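Local coordinates for beta-hexosaminidase (Neisseria gonorrhoeae, PDB 6JTJ), which probably cleaves terminal beta-1,4-linked N-acetylglucosamine from peptidoglycan fragments during cell-wall recycling, at residues Val166-Ile177 against Gly209-Gly220. Sequence-based numbering, arbitrary orientation.
With NAG (2-acetamido-2-deoxy-beta-D-glucopyranose), chain I.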
# COMPACT_ATOMS: atom_id res chain seq x y z
N VAL C 166 0.28 6.99 -12.95
CA VAL C 166 1.39 6.24 -12.39
C VAL C 166 2.36 5.85 -13.51
O VAL C 166 1.96 5.23 -14.49
CB VAL C 166 0.88 4.99 -11.67
CG1 VAL C 166 2.03 4.08 -11.26
CG2 VAL C 166 0.07 5.40 -10.45
N LEU C 167 3.62 6.21 -13.35
CA LEU C 167 4.69 5.92 -14.29
C LEU C 167 5.69 4.92 -13.72
O LEU C 167 6.69 4.58 -14.35
CB LEU C 167 5.43 7.22 -14.62
CG LEU C 167 4.60 8.33 -15.24
CD1 LEU C 167 5.46 9.56 -15.53
CD2 LEU C 167 3.95 7.86 -16.53
N ASP C 168 5.40 4.44 -12.51
CA ASP C 168 6.20 3.40 -11.89
C ASP C 168 6.17 2.14 -12.74
O ASP C 168 5.15 1.82 -13.36
CB ASP C 168 5.64 3.08 -10.50
CG ASP C 168 5.59 4.31 -9.59
OD1 ASP C 168 6.59 5.07 -9.53
OD2 ASP C 168 4.55 4.49 -8.91
N LEU C 169 7.30 1.43 -12.78
CA LEU C 169 7.40 0.22 -13.58
C LEU C 169 7.03 -1.00 -12.71
O LEU C 169 7.37 -1.06 -11.54
CB LEU C 169 8.83 0.02 -14.09
CG LEU C 169 9.51 1.18 -14.81
CD1 LEU C 169 10.89 0.74 -15.32
CD2 LEU C 169 8.66 1.68 -15.96
N ASP C 170 6.35 -1.95 -13.31
CA ASP C 170 6.01 -3.16 -12.61
C ASP C 170 7.17 -4.14 -12.58
O ASP C 170 7.24 -5.02 -13.41
CB ASP C 170 4.79 -3.83 -13.24
CG ASP C 170 4.36 -5.06 -12.42
OD1 ASP C 170 4.68 -5.14 -11.22
OD2 ASP C 170 3.66 -5.92 -12.96
N TRP C 171 8.07 -3.96 -11.62
CA TRP C 171 9.17 -4.87 -11.42
C TRP C 171 8.73 -6.15 -10.69
O TRP C 171 9.52 -7.05 -10.55
CB TRP C 171 10.28 -4.21 -10.60
CG TRP C 171 11.05 -3.16 -11.32
CD1 TRP C 171 10.92 -1.81 -11.18
CD2 TRP C 171 12.11 -3.37 -12.27
NE1 TRP C 171 11.83 -1.16 -11.99
CE2 TRP C 171 12.56 -2.09 -12.68
CE3 TRP C 171 12.71 -4.50 -12.82
CZ2 TRP C 171 13.60 -1.92 -13.61
CZ3 TRP C 171 13.76 -4.34 -13.74
CH2 TRP C 171 14.18 -3.05 -14.14
N GLY C 172 7.46 -6.25 -10.29
CA GLY C 172 6.98 -7.43 -9.56
C GLY C 172 7.42 -7.43 -8.09
O GLY C 172 7.38 -8.46 -7.43
N ASN C 173 7.78 -6.25 -7.57
CA ASN C 173 8.21 -6.11 -6.18
C ASN C 173 7.26 -5.36 -5.24
O ASN C 173 7.30 -5.60 -4.03
CB ASN C 173 9.54 -5.37 -6.15
CG ASN C 173 10.69 -6.17 -6.74
OD1 ASN C 173 10.63 -7.41 -6.84
ND2 ASN C 173 11.72 -5.47 -7.20
N CYS C 174 6.47 -4.42 -5.76
CA CYS C 174 5.79 -3.42 -4.93
C CYS C 174 4.27 -3.58 -4.95
O CYS C 174 3.60 -3.19 -5.92
CB CYS C 174 6.13 -2.01 -5.42
SG CYS C 174 5.68 -0.78 -4.18
N ALA C 175 3.74 -4.15 -3.89
CA ALA C 175 2.30 -4.48 -3.83
C ALA C 175 1.44 -3.24 -3.81
O ALA C 175 0.39 -3.21 -4.41
CB ALA C 175 2.00 -5.31 -2.58
N VAL C 176 1.87 -2.20 -3.12
CA VAL C 176 1.08 -1.00 -3.02
C VAL C 176 0.87 -0.34 -4.40
O VAL C 176 -0.11 0.38 -4.60
CB VAL C 176 1.61 -0.02 -1.95
CG1 VAL C 176 2.93 0.65 -2.34
CG2 VAL C 176 0.57 1.04 -1.66
N ILE C 177 1.84 -0.51 -5.30
CA ILE C 177 1.68 -0.04 -6.67
C ILE C 177 0.86 -1.11 -7.37
O ILE C 177 -0.23 -0.83 -7.82
CB ILE C 177 3.02 0.21 -7.40
CG1 ILE C 177 3.86 1.27 -6.67
CG2 ILE C 177 2.79 0.63 -8.85
CD1 ILE C 177 3.19 2.60 -6.44
N GLY C 209 2.56 12.88 -13.04
CA GLY C 209 3.27 11.62 -13.02
C GLY C 209 3.65 11.22 -11.61
O GLY C 209 4.06 12.06 -10.84
N LYS C 210 3.50 9.94 -11.29
CA LYS C 210 3.80 9.42 -9.96
C LYS C 210 4.57 8.11 -10.10
O LYS C 210 4.27 7.35 -11.01
CB LYS C 210 2.50 9.10 -9.21
CG LYS C 210 1.44 10.15 -9.33
CD LYS C 210 0.38 10.01 -8.23
CE LYS C 210 -0.55 8.83 -8.45
NZ LYS C 210 -1.87 9.12 -7.79
N HIS C 211 5.53 7.78 -9.21
CA HIS C 211 6.01 8.59 -8.10
C HIS C 211 7.49 8.78 -8.33
O HIS C 211 8.26 7.83 -8.24
CB HIS C 211 5.75 7.89 -6.76
CG HIS C 211 4.33 7.51 -6.56
ND1 HIS C 211 3.75 6.42 -7.19
CD2 HIS C 211 3.36 8.07 -5.80
CE1 HIS C 211 2.49 6.32 -6.81
NE2 HIS C 211 2.23 7.31 -5.98
N PHE C 212 7.88 10.00 -8.67
CA PHE C 212 9.24 10.31 -9.11
C PHE C 212 10.24 10.00 -8.01
O PHE C 212 10.03 10.40 -6.87
CB PHE C 212 9.35 11.80 -9.45
CG PHE C 212 10.73 12.21 -9.87
CD1 PHE C 212 11.13 12.07 -11.20
CD2 PHE C 212 11.62 12.72 -8.96
CE1 PHE C 212 12.39 12.43 -11.60
CE2 PHE C 212 12.89 13.11 -9.36
CZ PHE C 212 13.28 12.97 -10.67
N PRO C 213 11.37 9.36 -8.36
CA PRO C 213 11.86 8.93 -9.65
C PRO C 213 11.55 7.47 -10.01
O PRO C 213 12.13 6.95 -10.99
CB PRO C 213 13.37 9.09 -9.48
CG PRO C 213 13.59 8.68 -8.07
CD PRO C 213 12.38 9.13 -7.31
N GLY C 214 10.62 6.84 -9.29
CA GLY C 214 10.19 5.47 -9.61
C GLY C 214 10.02 4.62 -8.38
O GLY C 214 10.98 4.34 -7.68
N HIS C 215 8.79 4.21 -8.12
CA HIS C 215 8.41 3.47 -6.91
C HIS C 215 8.33 1.96 -7.17
O HIS C 215 8.04 1.18 -6.26
CB HIS C 215 7.04 3.98 -6.46
CG HIS C 215 6.75 3.80 -5.00
ND1 HIS C 215 6.84 2.58 -4.36
CD2 HIS C 215 6.31 4.68 -4.06
CE1 HIS C 215 6.50 2.72 -3.09
NE2 HIS C 215 6.17 3.99 -2.88
N GLY C 216 8.54 1.55 -8.40
CA GLY C 216 8.26 0.18 -8.78
C GLY C 216 9.17 -0.92 -8.24
O GLY C 216 8.78 -2.08 -8.23
N PHE C 217 10.39 -0.57 -7.87
CA PHE C 217 11.41 -1.58 -7.57
C PHE C 217 11.44 -1.96 -6.09
O PHE C 217 11.76 -3.09 -5.75
CB PHE C 217 12.80 -1.12 -8.02
CG PHE C 217 13.85 -2.20 -7.92
CD1 PHE C 217 14.00 -3.14 -8.94
CD2 PHE C 217 14.68 -2.30 -6.81
CE1 PHE C 217 14.98 -4.14 -8.87
CE2 PHE C 217 15.65 -3.29 -6.73
CZ PHE C 217 15.80 -4.21 -7.77
N VAL C 218 11.10 -1.03 -5.20
CA VAL C 218 11.06 -1.32 -3.78
C VAL C 218 9.88 -2.23 -3.44
O VAL C 218 8.99 -2.44 -4.25
CB VAL C 218 10.91 -0.08 -2.91
CG1 VAL C 218 12.08 0.84 -3.12
CG2 VAL C 218 9.58 0.64 -3.19
N GLU C 219 9.98 -2.89 -2.29
CA GLU C 219 8.87 -3.67 -1.78
C GLU C 219 8.07 -2.71 -0.96
O GLU C 219 8.63 -1.80 -0.35
CB GLU C 219 9.35 -4.86 -0.98
CG GLU C 219 9.89 -6.01 -1.84
CD GLU C 219 10.45 -7.14 -0.96
OE1 GLU C 219 11.55 -6.97 -0.43
OE2 GLU C 219 9.79 -8.19 -0.81
N GLY C 220 6.77 -2.87 -0.97
CA GLY C 220 5.90 -1.96 -0.26
C GLY C 220 4.57 -2.64 -0.00
O GLY C 220 3.72 -2.73 -0.89
C1 NAG I . 0.22 9.10 -1.73
C2 NAG I . -0.00 8.11 -2.88
C3 NAG I . -0.19 8.84 -4.18
C4 NAG I . -1.26 9.93 -4.05
C5 NAG I . -0.90 10.92 -2.96
C6 NAG I . -2.05 11.89 -2.70
C7 NAG I . 1.07 5.88 -3.25
C8 NAG I . -0.28 5.29 -3.26
N2 NAG I . 1.11 7.20 -3.05
O1 NAG I . -0.10 8.50 -0.49
O3 NAG I . -0.52 7.91 -5.19
O4 NAG I . -1.48 10.60 -5.26
O5 NAG I . -0.66 10.22 -1.76
O6 NAG I . -3.22 11.25 -2.21
O7 NAG I . 2.07 5.15 -3.38
O HOH W 1 9.60 2.62 -11.11
O HOH W 2 5.45 -5.48 -1.84
O HOH W 3 6.69 -3.57 -8.52
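The carboxylate of D168 ties three donors of 209-220. Its OD2 accepts a hydrogen bond from H211 ND1 through the syn lone pair at 2.7 Å, with carboxylate and imidazole nearly coplanar (7°), fixing the ring's rotation. OD1 accepts backbone N-H groups over opposite faces of its plane, H211 N at 2.9 Å and H215 N at 2.8 Å. The geometry is consistent with second-shell support: H211, entered through a cis peptide, turns its NE2 to O3 of the bound N-acetylglucosamine at 2.9 Å, while K210 NZ hydrogen-bonds O3 and O4 and forms a salt bridge with E107. In the (beta/alpha)8-type barrel of this family 3 domain, K210 lies on the strand that begins before G209, and its carbonyl O is gripped by L167 N at 2.7 Å. N173 ND2 reaches F217 O (2.8 Å), tilted from the carbonyl plane, and lies over one face of the phenyl ring. F217 swings its ring opposite its backbone N (chi1 -171°), its edge meeting the face of W171's five-membered ring, T-shaped, planes 84° apart. Beyond D168, I177 CD1 sits over the H215 imidazole, C174 SG approaches H215 ND1 obliquely at 3.6 Å, and V176 N bonds G220 O.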